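Local coordinates for regulatory protein PcrH (Pseudomonas aeruginosa, PDB 2XCB) that binds the chaperone-binding region of the translocator protein PopD and probably serves as its chaperone in type III secretion, at residues I83-E94 and G108-Q119; W34-C45 and G57-L67. All coordinates share one frame; numbering follows the deposited sequence. Where two conformers were deposited one is given.

Interaction 1. Residues I83-E94 and G108-Q119; sequences INEPRFPFHAAE and GFYSARALAAAQ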
loop_
_atom_site.group_PDB
_atom_site.type_symbol
_atom_site.label_atom_id
_atom_site.label_comp_id
_atom_site.label_asym_id
_atom_site.label_seq_id
_atom_site.Cartn_x
_atom_site.Cartn_y
_atom_site.Cartn_z
ATOM N N ILE A 83 -6.252 25.420 1.599
ATOM C CA ILE A 83 -7.293 26.403 1.331
ATOM C C ILE A 83 -7.179 27.067 -0.052
ATOM O O ILE A 83 -8.114 27.717 -0.477
ATOM C CB ILE A 83 -7.303 27.473 2.417
ATOM C CG1 ILE A 83 -5.946 28.136 2.514
ATOM C CG2 ILE A 83 -7.753 26.922 3.772
ATOM C CD1 ILE A 83 -5.933 29.249 3.705
ATOM N N ASN A 84 -6.049 26.918 -0.736
ATOM C CA ASN A 84 -5.809 27.469 -2.091
ATOM C C ASN A 84 -6.162 26.527 -3.279
ATOM O O ASN A 84 -6.216 26.942 -4.418
ATOM C CB ASN A 84 -4.349 27.888 -2.217
ATOM C CG ASN A 84 -4.070 29.171 -1.449
ATOM O OD1 ASN A 84 -4.978 30.011 -1.355
ATOM N ND2 ASN A 84 -2.865 29.309 -0.844
ATOM N N GLU A 85 -6.378 25.248 -2.977
ATOM C CA GLU A 85 -6.564 24.239 -4.032
ATOM C C GLU A 85 -7.982 24.270 -4.604
ATOM O O GLU A 85 -8.977 23.940 -3.907
ATOM C CB GLU A 85 -6.189 22.845 -3.450
ATOM C CG GLU A 85 -6.576 21.656 -4.269
ATOM C CD GLU A 85 -5.804 21.689 -5.553
ATOM O OE1 GLU A 85 -4.557 21.482 -5.521
ATOM O OE2 GLU A 85 -6.473 21.975 -6.565
ATOM N N PRO A 86 -8.092 24.647 -5.887
ATOM C CA PRO A 86 -9.385 24.774 -6.600
ATOM C C PRO A 86 -10.046 23.428 -6.868
ATOM O O PRO A 86 -11.282 23.387 -7.017
ATOM C CB PRO A 86 -8.985 25.457 -7.919
ATOM C CG PRO A 86 -7.542 25.019 -8.101
ATOM C CD PRO A 86 -6.977 25.127 -6.718
ATOM N N ARG A 87 -9.285 22.313 -6.897
ATOM C CA ARG A 87 -9.887 21.007 -7.183
ATOM C C ARG A 87 -10.936 20.579 -6.164
ATOM O O ARG A 87 -11.899 19.940 -6.526
ATOM C CB ARG A 87 -8.855 19.909 -7.353
ATOM C CG ARG A 87 -8.181 20.009 -8.702
ATOM C CD ARG A 87 -6.852 19.114 -8.876
ATOM N NE ARG A 87 -5.759 19.606 -8.045
ATOM C CZ ARG A 87 -4.523 19.069 -7.990
ATOM N NH1 ARG A 87 -4.228 17.956 -8.677
ATOM N NH2 ARG A 87 -3.590 19.635 -7.211
ATOM N N PHE A 88 -10.718 20.894 -4.900
ATOM C CA PHE A 88 -11.672 20.504 -3.883
ATOM C C PHE A 88 -13.045 21.089 -4.160
ATOM O O PHE A 88 -13.987 20.337 -4.273
ATOM C CB PHE A 88 -11.130 20.872 -2.498
ATOM C CG PHE A 88 -9.927 19.985 -2.063
ATOM C CD1 PHE A 88 -10.083 18.589 -1.934
ATOM C CD2 PHE A 88 -8.646 20.550 -1.903
ATOM C CE1 PHE A 88 -9.015 17.753 -1.498
ATOM C CE2 PHE A 88 -7.539 19.763 -1.514
ATOM C CZ PHE A 88 -7.727 18.327 -1.304
ATOM N N PRO A 89 -13.189 22.441 -4.230
ATOM C CA PRO A 89 -14.608 22.908 -4.372
ATOM C C PRO A 89 -15.146 22.597 -5.761
ATOM O O PRO A 89 -16.286 22.350 -5.939
ATOM C CB PRO A 89 -14.477 24.444 -4.195
ATOM C CG PRO A 89 -13.012 24.758 -4.256
ATOM C CD PRO A 89 -12.336 23.512 -3.693
ATOM N N PHE A 90 -14.262 22.514 -6.735
ATOM C CA PHE A 90 -14.702 22.171 -8.073
ATOM C C PHE A 90 -15.307 20.748 -8.110
ATOM O O PHE A 90 -16.501 20.595 -8.524
ATOM C CB PHE A 90 -13.517 22.297 -9.106
ATOM C CG PHE A 90 -13.930 21.980 -10.553
ATOM C CD1 PHE A 90 -14.532 22.957 -11.359
ATOM C CD2 PHE A 90 -13.752 20.667 -11.099
ATOM C CE1 PHE A 90 -14.939 22.682 -12.701
ATOM C CE2 PHE A 90 -14.184 20.360 -12.383
ATOM C CZ PHE A 90 -14.803 21.398 -13.202
ATOM N N HIS A 91 -14.553 19.714 -7.659
ATOM C CA HIS A 91 -15.108 18.387 -7.732
ATOM C C HIS A 91 -16.241 18.194 -6.739
ATOM O O HIS A 91 -17.124 17.407 -7.011
ATOM C CB HIS A 91 -14.046 17.309 -7.565
ATOM C CG HIS A 91 -13.062 17.367 -8.727
ATOM N ND1 HIS A 91 -13.499 17.184 -10.019
ATOM C CD2 HIS A 91 -11.780 17.800 -8.815
ATOM C CE1 HIS A 91 -12.476 17.395 -10.872
ATOM N NE2 HIS A 91 -11.420 17.770 -10.156
ATOM N N ALA A 92 -16.195 18.921 -5.632
ATOM C CA ALA A 92 -17.320 18.904 -4.681
ATOM C C ALA A 92 -18.605 19.433 -5.386
ATOM O O ALA A 92 -19.729 18.975 -5.115
ATOM C CB ALA A 92 -17.033 19.780 -3.482
ATOM N N ALA A 93 -18.419 20.480 -6.173
ATOM C CA ALA A 93 -19.556 21.070 -6.894
ATOM C C ALA A 93 -20.145 20.035 -7.861
ATOM O O ALA A 93 -21.357 19.916 -7.983
ATOM C CB ALA A 93 -19.074 22.324 -7.618
ATOM N N GLU A 94 -19.282 19.268 -8.562
ATOM C CA GLU A 94 -19.815 18.164 -9.380
ATOM C C GLU A 94 -20.674 17.135 -8.628
ATOM O O GLU A 94 -21.742 16.622 -9.140
ATOM C CB GLU A 94 -18.688 17.427 -10.075
ATOM C CG GLU A 94 -17.972 18.303 -11.102
ATOM C CD GLU A 94 -16.802 17.581 -11.710
ATOM O OE1 GLU A 94 -16.550 17.882 -12.894
ATOM O OE2 GLU A 94 -16.168 16.701 -11.021
ATOM N N GLY A 108 -19.668 25.848 -4.892
ATOM C CA GLY A 108 -18.366 25.159 -5.162
ATOM C C GLY A 108 -17.688 25.702 -6.411
ATOM O O GLY A 108 -16.446 25.917 -6.421
ATOM N N PHE A 109 -18.478 25.852 -7.479
ATOM C CA PHE A 109 -17.913 26.299 -8.796
ATOM C C PHE A 109 -17.469 27.769 -8.655
ATOM O O PHE A 109 -16.459 28.158 -9.194
ATOM C CB PHE A 109 -18.942 26.172 -9.935
ATOM C CG PHE A 109 -19.197 24.740 -10.382
ATOM C CD1 PHE A 109 -18.140 23.884 -10.655
ATOM C CD2 PHE A 109 -20.496 24.263 -10.507
ATOM C CE1 PHE A 109 -18.355 22.530 -11.047
ATOM C CE2 PHE A 109 -20.728 22.946 -10.942
ATOM C CZ PHE A 109 -19.641 22.071 -11.192
ATOM N N TYR A 110 -18.231 28.575 -7.927
ATOM C CA TYR A 110 -17.820 29.962 -7.560
ATOM C C TYR A 110 -16.451 30.032 -6.821
ATOM O O TYR A 110 -15.471 30.713 -7.289
ATOM C CB TYR A 110 -18.957 30.547 -6.719
ATOM C CG TYR A 110 -18.801 32.042 -6.358
ATOM C CD1 TYR A 110 -19.123 33.068 -7.302
ATOM C CD2 TYR A 110 -18.361 32.401 -5.082
ATOM C CE1 TYR A 110 -18.997 34.455 -6.967
ATOM C CE2 TYR A 110 -18.209 33.788 -4.716
ATOM C CZ TYR A 110 -18.559 34.791 -5.654
ATOM O OH TYR A 110 -18.396 36.104 -5.260
ATOM N N SER A 111 -16.333 29.265 -5.717
ATOM C CA SER A 111 -15.052 29.165 -4.982
ATOM C C SER A 111 -13.946 28.647 -5.876
ATOM O O SER A 111 -12.853 29.199 -5.865
ATOM C CB SER A 111 -15.174 28.265 -3.761
ATOM O OG SER A 111 -16.062 28.852 -2.833
ATOM N N ALA A 112 -14.239 27.597 -6.654
ATOM C CA ALA A 112 -13.211 27.010 -7.542
ATOM C C ALA A 112 -12.730 28.029 -8.545
ATOM O O ALA A 112 -11.523 28.088 -8.878
ATOM C CB ALA A 112 -13.764 25.737 -8.262
ATOM N N ARG A 113 -13.670 28.838 -9.064
ATOM C CA ARG A 113 -13.209 29.824 -10.033
ATOM C C ARG A 113 -12.296 30.831 -9.349
ATOM O O ARG A 113 -11.266 31.163 -9.870
ATOM C CB ARG A 113 -14.345 30.548 -10.835
ATOM C CG ARG A 113 -13.690 31.608 -11.800
ATOM C CD ARG A 113 -14.630 32.421 -12.731
ATOM N NE ARG A 113 -15.657 33.083 -11.962
ATOM C CZ ARG A 113 -16.804 33.523 -12.463
ATOM N NH1 ARG A 113 -17.052 33.397 -13.758
ATOM N NH2 ARG A 113 -17.705 34.072 -11.655
ATOM N N ALA A 114 -12.666 31.277 -8.175
ATOM C CA ALA A 114 -11.836 32.245 -7.443
ATOM C C ALA A 114 -10.443 31.668 -7.146
ATOM O O ALA A 114 -9.430 32.363 -7.373
ATOM C CB ALA A 114 -12.521 32.635 -6.180
ATOM N N LEU A 115 -10.384 30.408 -6.663
ATOM C CA LEU A 115 -9.068 29.815 -6.323
ATOM C C LEU A 115 -8.268 29.602 -7.586
ATOM O O LEU A 115 -7.073 29.907 -7.622
ATOM C CB LEU A 115 -9.197 28.496 -5.535
ATOM C CG LEU A 115 -9.940 28.607 -4.204
ATOM C CD1 LEU A 115 -9.995 27.293 -3.462
ATOM C CD2 LEU A 115 -9.177 29.551 -3.332
ATOM N N ALA A 116 -8.912 29.091 -8.637
ATOM C CA ALA A 116 -8.164 28.800 -9.872
ATOM C C ALA A 116 -7.732 30.112 -10.533
ATOM O O ALA A 116 -6.619 30.190 -11.033
ATOM C CB ALA A 116 -8.961 27.878 -10.855
ATOM N N ALA A 117 -8.566 31.171 -10.473
ATOM C CA ALA A 117 -8.148 32.470 -11.073
ATOM C C ALA A 117 -6.848 33.048 -10.462
ATOM O O ALA A 117 -6.116 33.756 -11.126
ATOM C CB ALA A 117 -9.301 33.541 -11.038
ATOM N N ALA A 118 -6.569 32.758 -9.205
ATOM C CA ALA A 118 -5.410 33.320 -8.578
ATOM C C ALA A 118 -4.073 32.587 -8.921
ATOM O O ALA A 118 -3.028 32.977 -8.417
ATOM C CB ALA A 118 -5.619 33.355 -7.094
ATOM N N GLN A 119 -4.115 31.511 -9.708
ATOM C CA GLN A 119 -2.913 30.676 -9.922
ATOM C C GLN A 119 -2.738 30.311 -11.391
ATOM O O GLN A 119 -3.583 29.638 -11.943
ATOM C CB GLN A 119 -2.983 29.421 -9.022
ATOM C CG GLN A 119 -3.140 29.770 -7.516
ATOM C CD GLN A 119 -3.624 28.612 -6.623
ATOM O OE1 GLN A 119 -2.940 27.575 -6.529
ATOM N NE2 GLN A 119 -4.799 28.797 -5.932
#

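Interaction 2. Residues W34-C45 and G57-L67; sequences WDDAQKIFQALC and GLGACRQSLGL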
loop_
_atom_site.group_PDB
_atom_site.type_symbol
_atom_site.label_atom_id
_atom_site.label_comp_id
_atom_site.label_asym_id
_atom_site.label_seq_id
_atom_site.Cartn_x
_atom_site.Cartn_y
_atom_site.Cartn_z
ATOM N N TRP A 34 -10.940 1.730 -9.246
ATOM C CA TRP A 34 -11.360 2.674 -8.210
ATOM C C TRP A 34 -11.531 2.107 -6.801
ATOM O O TRP A 34 -11.271 2.794 -5.807
ATOM C CB TRP A 34 -12.545 3.486 -8.699
ATOM C CG TRP A 34 -12.277 4.215 -10.000
ATOM C CD1 TRP A 34 -11.158 4.988 -10.343
ATOM C CD2 TRP A 34 -13.125 4.247 -11.106
ATOM N NE1 TRP A 34 -11.294 5.516 -11.611
ATOM C CE2 TRP A 34 -12.498 5.076 -12.106
ATOM C CE3 TRP A 34 -14.360 3.673 -11.366
ATOM C CZ2 TRP A 34 -13.069 5.323 -13.317
ATOM C CZ3 TRP A 34 -14.944 3.940 -12.577
ATOM C CH2 TRP A 34 -14.298 4.757 -13.550
ATOM N N ASP A 35 -11.973 0.848 -6.704
ATOM C CA ASP A 35 -12.148 0.233 -5.382
ATOM C C ASP A 35 -10.835 0.012 -4.649
ATOM O O ASP A 35 -10.748 0.170 -3.435
ATOM C CB ASP A 35 -12.867 -1.112 -5.525
ATOM C CG ASP A 35 -14.305 -0.983 -5.154
ATOM O OD1 ASP A 35 -14.553 -0.735 -3.922
ATOM O OD2 ASP A 35 -15.160 -1.057 -6.086
ATOM N N ASP A 36 -9.840 -0.389 -5.416
ATOM C CA ASP A 36 -8.525 -0.636 -4.875
ATOM C C ASP A 36 -7.851 0.680 -4.541
ATOM O O ASP A 36 -7.205 0.798 -3.508
ATOM C CB ASP A 36 -7.672 -1.347 -5.901
ATOM C CG ASP A 36 -7.888 -2.878 -5.885
ATOM O OD1 ASP A 36 -8.769 -3.474 -5.178
ATOM O OD2 ASP A 36 -7.093 -3.474 -6.545
ATOM N N ALA A 37 -7.986 1.650 -5.439
ATOM C CA ALA A 37 -7.402 2.967 -5.208
ATOM C C ALA A 37 -8.054 3.585 -3.956
ATOM O O ALA A 37 -7.384 4.140 -3.088
ATOM C CB ALA A 37 -7.578 3.833 -6.418
ATOM N N GLN A 38 -9.364 3.446 -3.845
ATOM C CA GLN A 38 -10.025 3.998 -2.640
ATOM C C GLN A 38 -9.418 3.456 -1.335
ATOM O O GLN A 38 -9.273 4.171 -0.347
ATOM C CB GLN A 38 -11.504 3.638 -2.633
ATOM C CG GLN A 38 -12.253 4.405 -1.511
ATOM C CD GLN A 38 -13.708 4.002 -1.392
ATOM O OE1 GLN A 38 -14.470 4.581 -0.596
ATOM N NE2 GLN A 38 -14.078 2.953 -2.099
ATOM N N LYS A 39 -9.185 2.158 -1.307
ATOM C CA LYS A 39 -8.631 1.522 -0.133
ATOM C C LYS A 39 -7.222 2.002 0.151
ATOM O O LYS A 39 -6.854 2.203 1.295
ATOM C CB LYS A 39 -8.611 -0.025 -0.321
ATOM C CG LYS A 39 -10.017 -0.620 -0.384
ATOM C CD LYS A 39 -10.061 -1.999 -0.854
ATOM C CE LYS A 39 -11.479 -2.529 -0.500
ATOM N NZ LYS A 39 -11.660 -3.832 -1.180
ATOM N N ILE A 40 -6.396 2.117 -0.864
ATOM C CA ILE A 40 -5.065 2.684 -0.628
ATOM C C ILE A 40 -5.129 4.142 -0.074
ATOM O O ILE A 40 -4.467 4.503 0.922
ATOM C CB ILE A 40 -4.269 2.569 -1.929
ATOM C CG1 ILE A 40 -4.135 1.072 -2.250
ATOM C CG2 ILE A 40 -2.912 3.306 -1.821
ATOM C CD1 ILE A 40 -3.098 0.374 -1.335
ATOM N N PHE A 41 -6.028 4.971 -0.658
ATOM C CA PHE A 41 -6.107 6.353 -0.175
ATOM C C PHE A 41 -6.704 6.441 1.228
ATOM O O PHE A 41 -6.255 7.285 2.013
ATOM C CB PHE A 41 -6.868 7.264 -1.173
ATOM C CG PHE A 41 -6.126 7.491 -2.425
ATOM C CD1 PHE A 41 -4.882 8.059 -2.406
ATOM C CD2 PHE A 41 -6.699 7.162 -3.648
ATOM C CE1 PHE A 41 -4.188 8.269 -3.623
ATOM C CE2 PHE A 41 -6.041 7.378 -4.802
ATOM C CZ PHE A 41 -4.796 7.891 -4.801
ATOM N N GLN A 42 -7.692 5.591 1.516
ATOM C CA GLN A 42 -8.264 5.538 2.806
ATOM C C GLN A 42 -7.151 5.170 3.781
ATOM O O GLN A 42 -7.058 5.769 4.857
ATOM C CB GLN A 42 -9.433 4.540 2.809
ATOM C CG GLN A 42 -9.950 4.078 4.158
ATOM C CD GLN A 42 -10.838 5.084 4.887
ATOM O OE1 GLN A 42 -11.498 5.915 4.277
ATOM N NE2 GLN A 42 -10.860 4.990 6.206
ATOM N N ALA A 43 -6.243 4.257 3.375
ATOM C CA ALA A 43 -5.149 3.880 4.308
ATOM C C ALA A 43 -4.291 5.103 4.570
ATOM O O ALA A 43 -3.968 5.381 5.712
ATOM C CB ALA A 43 -4.271 2.700 3.728
ATOM N N LEU A 44 -3.842 5.770 3.482
ATOM C CA LEU A 44 -2.997 6.916 3.608
ATOM C C LEU A 44 -3.593 8.094 4.425
ATOM O O LEU A 44 -2.869 8.647 5.257
ATOM C CB LEU A 44 -2.542 7.396 2.256
ATOM C CG LEU A 44 -1.583 6.467 1.518
ATOM C CD1 LEU A 44 -1.743 6.791 0.095
ATOM C CD2 LEU A 44 -0.087 6.654 1.989
ATOM N N CYS A 45 -4.869 8.451 4.199
ATOM C CA CYS A 45 -5.633 9.380 5.066
ATOM C C CYS A 45 -5.636 8.983 6.580
ATOM O O CYS A 45 -5.711 9.854 7.493
ATOM C CB CYS A 45 -7.098 9.477 4.583
ATOM S SG CYS A 45 -7.253 10.291 2.956
ATOM N N GLY A 57 -7.277 12.278 -3.515
ATOM C CA GLY A 57 -7.322 10.879 -4.046
ATOM C C GLY A 57 -8.556 10.062 -3.572
ATOM O O GLY A 57 -9.309 9.467 -4.402
ATOM N N LEU A 58 -8.796 10.096 -2.268
ATOM C CA LEU A 58 -9.926 9.346 -1.692
ATOM C C LEU A 58 -11.203 9.917 -2.334
ATOM O O LEU A 58 -12.119 9.159 -2.777
ATOM C CB LEU A 58 -9.898 9.530 -0.167
ATOM C CG LEU A 58 -11.018 8.867 0.671
ATOM C CD1 LEU A 58 -11.084 7.392 0.338
ATOM C CD2 LEU A 58 -10.996 9.098 2.235
ATOM N N GLY A 59 -11.361 11.249 -2.264
ATOM C CA GLY A 59 -12.566 11.909 -2.936
ATOM C C GLY A 59 -12.786 11.510 -4.367
ATOM O O GLY A 59 -13.873 11.151 -4.720
ATOM N N ALA A 60 -11.729 11.534 -5.197
ATOM C CA ALA A 60 -11.837 11.255 -6.593
ATOM C C ALA A 60 -12.310 9.800 -6.808
ATOM O O ALA A 60 -13.137 9.513 -7.708
ATOM C CB ALA A 60 -10.476 11.503 -7.226
ATOM N N CYS A 61 -11.806 8.864 -5.969
ATOM C CA CYS A 61 -12.215 7.466 -6.074
ATOM C C CYS A 61 -13.667 7.254 -5.789
ATOM O O CYS A 61 -14.329 6.558 -6.526
ATOM C CB CYS A 61 -11.400 6.551 -5.120
ATOM S SG CYS A 61 -9.758 6.427 -5.604
ATOM N N ARG A 62 -14.143 7.878 -4.726
ATOM C CA ARG A 62 -15.527 7.774 -4.343
ATOM C C ARG A 62 -16.477 8.440 -5.389
ATOM O O ARG A 62 -17.539 7.903 -5.747
ATOM C CB ARG A 62 -15.687 8.418 -2.983
ATOM C CG ARG A 62 -15.108 7.531 -1.872
ATOM C CD ARG A 62 -14.952 8.296 -0.589
ATOM N NE ARG A 62 -14.644 7.381 0.508
ATOM C CZ ARG A 62 -14.642 7.689 1.807
ATOM N NH1 ARG A 62 -14.852 8.940 2.258
ATOM N NH2 ARG A 62 -14.288 6.729 2.674
ATOM N N GLN A 63 -16.054 9.594 -5.883
ATOM C CA GLN A 63 -16.773 10.236 -6.986
ATOM C C GLN A 63 -16.961 9.284 -8.169
ATOM O O GLN A 63 -18.077 9.147 -8.662
ATOM C CB GLN A 63 -16.080 11.526 -7.458
ATOM C CG GLN A 63 -17.049 12.427 -8.296
ATOM C CD GLN A 63 -16.408 13.754 -8.732
ATOM O OE1 GLN A 63 -15.499 14.237 -8.107
ATOM N NE2 GLN A 63 -16.923 14.338 -9.820
ATOM N N SER A 64 -15.879 8.619 -8.603
ATOM C CA SER A 64 -15.915 7.741 -9.768
ATOM C C SER A 64 -16.784 6.509 -9.560
ATOM O O SER A 64 -17.253 5.920 -10.534
ATOM C CB SER A 64 -14.518 7.320 -10.142
ATOM O OG SER A 64 -13.905 8.330 -10.886
ATOM N N LEU A 65 -16.982 6.130 -8.296
ATOM C CA LEU A 65 -17.852 5.033 -7.889
ATOM C C LEU A 65 -19.271 5.485 -7.551
ATOM O O LEU A 65 -20.091 4.702 -7.086
ATOM C CB LEU A 65 -17.262 4.400 -6.602
ATOM C CG LEU A 65 -15.978 3.585 -6.827
ATOM C CD1 LEU A 65 -15.374 3.245 -5.441
ATOM C CD2 LEU A 65 -16.316 2.305 -7.643
ATOM N N GLY A 66 -19.552 6.761 -7.701
ATOM C CA GLY A 66 -20.927 7.226 -7.421
ATOM C C GLY A 66 -21.228 7.389 -5.989
ATOM O O GLY A 66 -22.419 7.511 -5.597
ATOM N N LEU A 67 -20.197 7.426 -5.142
ATOM C CA LEU A 67 -20.455 7.632 -3.738
ATOM C C LEU A 67 -20.336 9.132 -3.425
ATOM O O LEU A 67 -19.418 9.530 -2.724
ATOM C CB LEU A 67 -19.408 6.869 -2.873
ATOM C CG LEU A 67 -19.521 5.367 -3.078
ATOM C CD1 LEU A 67 -18.381 4.667 -2.312
ATOM C CD2 LEU A 67 -20.942 4.864 -2.595
HETATM O O HOH W 1 -12.671 4.258 2.627
#

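Interaction 1. Residues I83-E94 and G108-Q119
N84 meets Q119 through its backbone: O of N84 accepts from NE2 of Q119 at 2.8 Å. The bond is fairly straight (163°) and lies in the plane of the Q119 amide. L115 packs against the same turn, its CD1 3.5 Å from O of E85. OE2 of E85 accepts from N of R87, a capping bond, and the R87 guanidinium grips the carboxylate side-on. CB of P86 lies 3.8 Å from CB of A116. P89 is a knob in a hole made by G108, S111, A112 and L115. Its CB reaches 3.3 Å from O of G108. CB of F90 packs on CB of A112. With CG anti to the backbone N (chi1 -178°), the F90 ring presents one face to the edge of the F109 ring. The two planes are 66° apart, an offset edge-to-face pair. CB of A93 sits over the face of F109, 3.4 Å from the ring centroid. It also touches CA of G108, which carries no side chain, so the backbones can come close. The axes of 87-94 and 108-117 approach to 7.3 Å and run nearly antiparallel. Such close antiparallel helix packing is consistent with the tetratricopeptide-repeat fold of type III translocator chaperones.

Interaction 2. Residues W34-C45 and G57-L67
A water joins Q42 and R62: it donates to OE1 of Q42 at 2.6 Å and accepts from NH2 of R62. R62 also donates directly, from NE to OE1 of Q38 at 3.0 Å. That bond is close to straight (162°), and the oxygen lies in the guanidinium plane at its edge. The NE sits 22° off the amide carbonyl plane of Q38, and the two flat groups are almost perpendicular. Q38 gets there with an extended chain, its CG anti to the backbone N (chi1 -170°). NH1 of R62 is bonded to O of Q70, so the guanidinium is held from several directions. The aliphatic part of Q38 crosses L58 at a slant, CG of Q38 3.7 Å from CD1 of L58.

L58 is a knob among Q38, F41, Q42 and C45. One turn on, C61 is a knob among W34, A37, Q38 and F41. These interlocked side chains join helices 34-47 and 52-64 into an antiparallel pair, as in tetratricopeptide-repeat proteins. The axes of 34-45 and 57-64 come within 8.5 Å. SG of C61 lies 3.5 Å from CB of A37. It also meets the edge of the F41 ring, near its plane, a sulfur-aromatic contact. The face of the same ring is met by G57, whose CA stands 3.7 Å from the ring centroid, almost on the normal.

At the other end, CB of S64 sits over the face of the W34 indole, 3.6 Å from the centroid of its five-membered ring, a CH-pi contact. L65 packs beside this, its CG 3.9 Å from CB of W34, and its CD1 is near NE2 of Q38. The helix then ends in a Schellman motif, where G66 has positive phi.

How the interactions relate
Interactions 1 and 2 are two antiparallel helix pairs in series along the chain, with centres about 20 Å apart. Helix 68-81 lies between them in sequence, and F88 and R62 both pack on it. Yet the two contacts touch directly. NE2 of Q63 probably bonds to OE2 of E94 at 2.8 Å, and OE1 of Q63 lies 3.4 Å from CB of H91. The bound PopD peptide reaches both pairs. H91 and R87 hydrogen-bond to it, while F41, A60 and Q63 pack on its apolar side chains. ND1 of H91 is held by E94, which probably positions the ring for the peptide. Around 34-45, D36 and K39 bond to the second subunit instead.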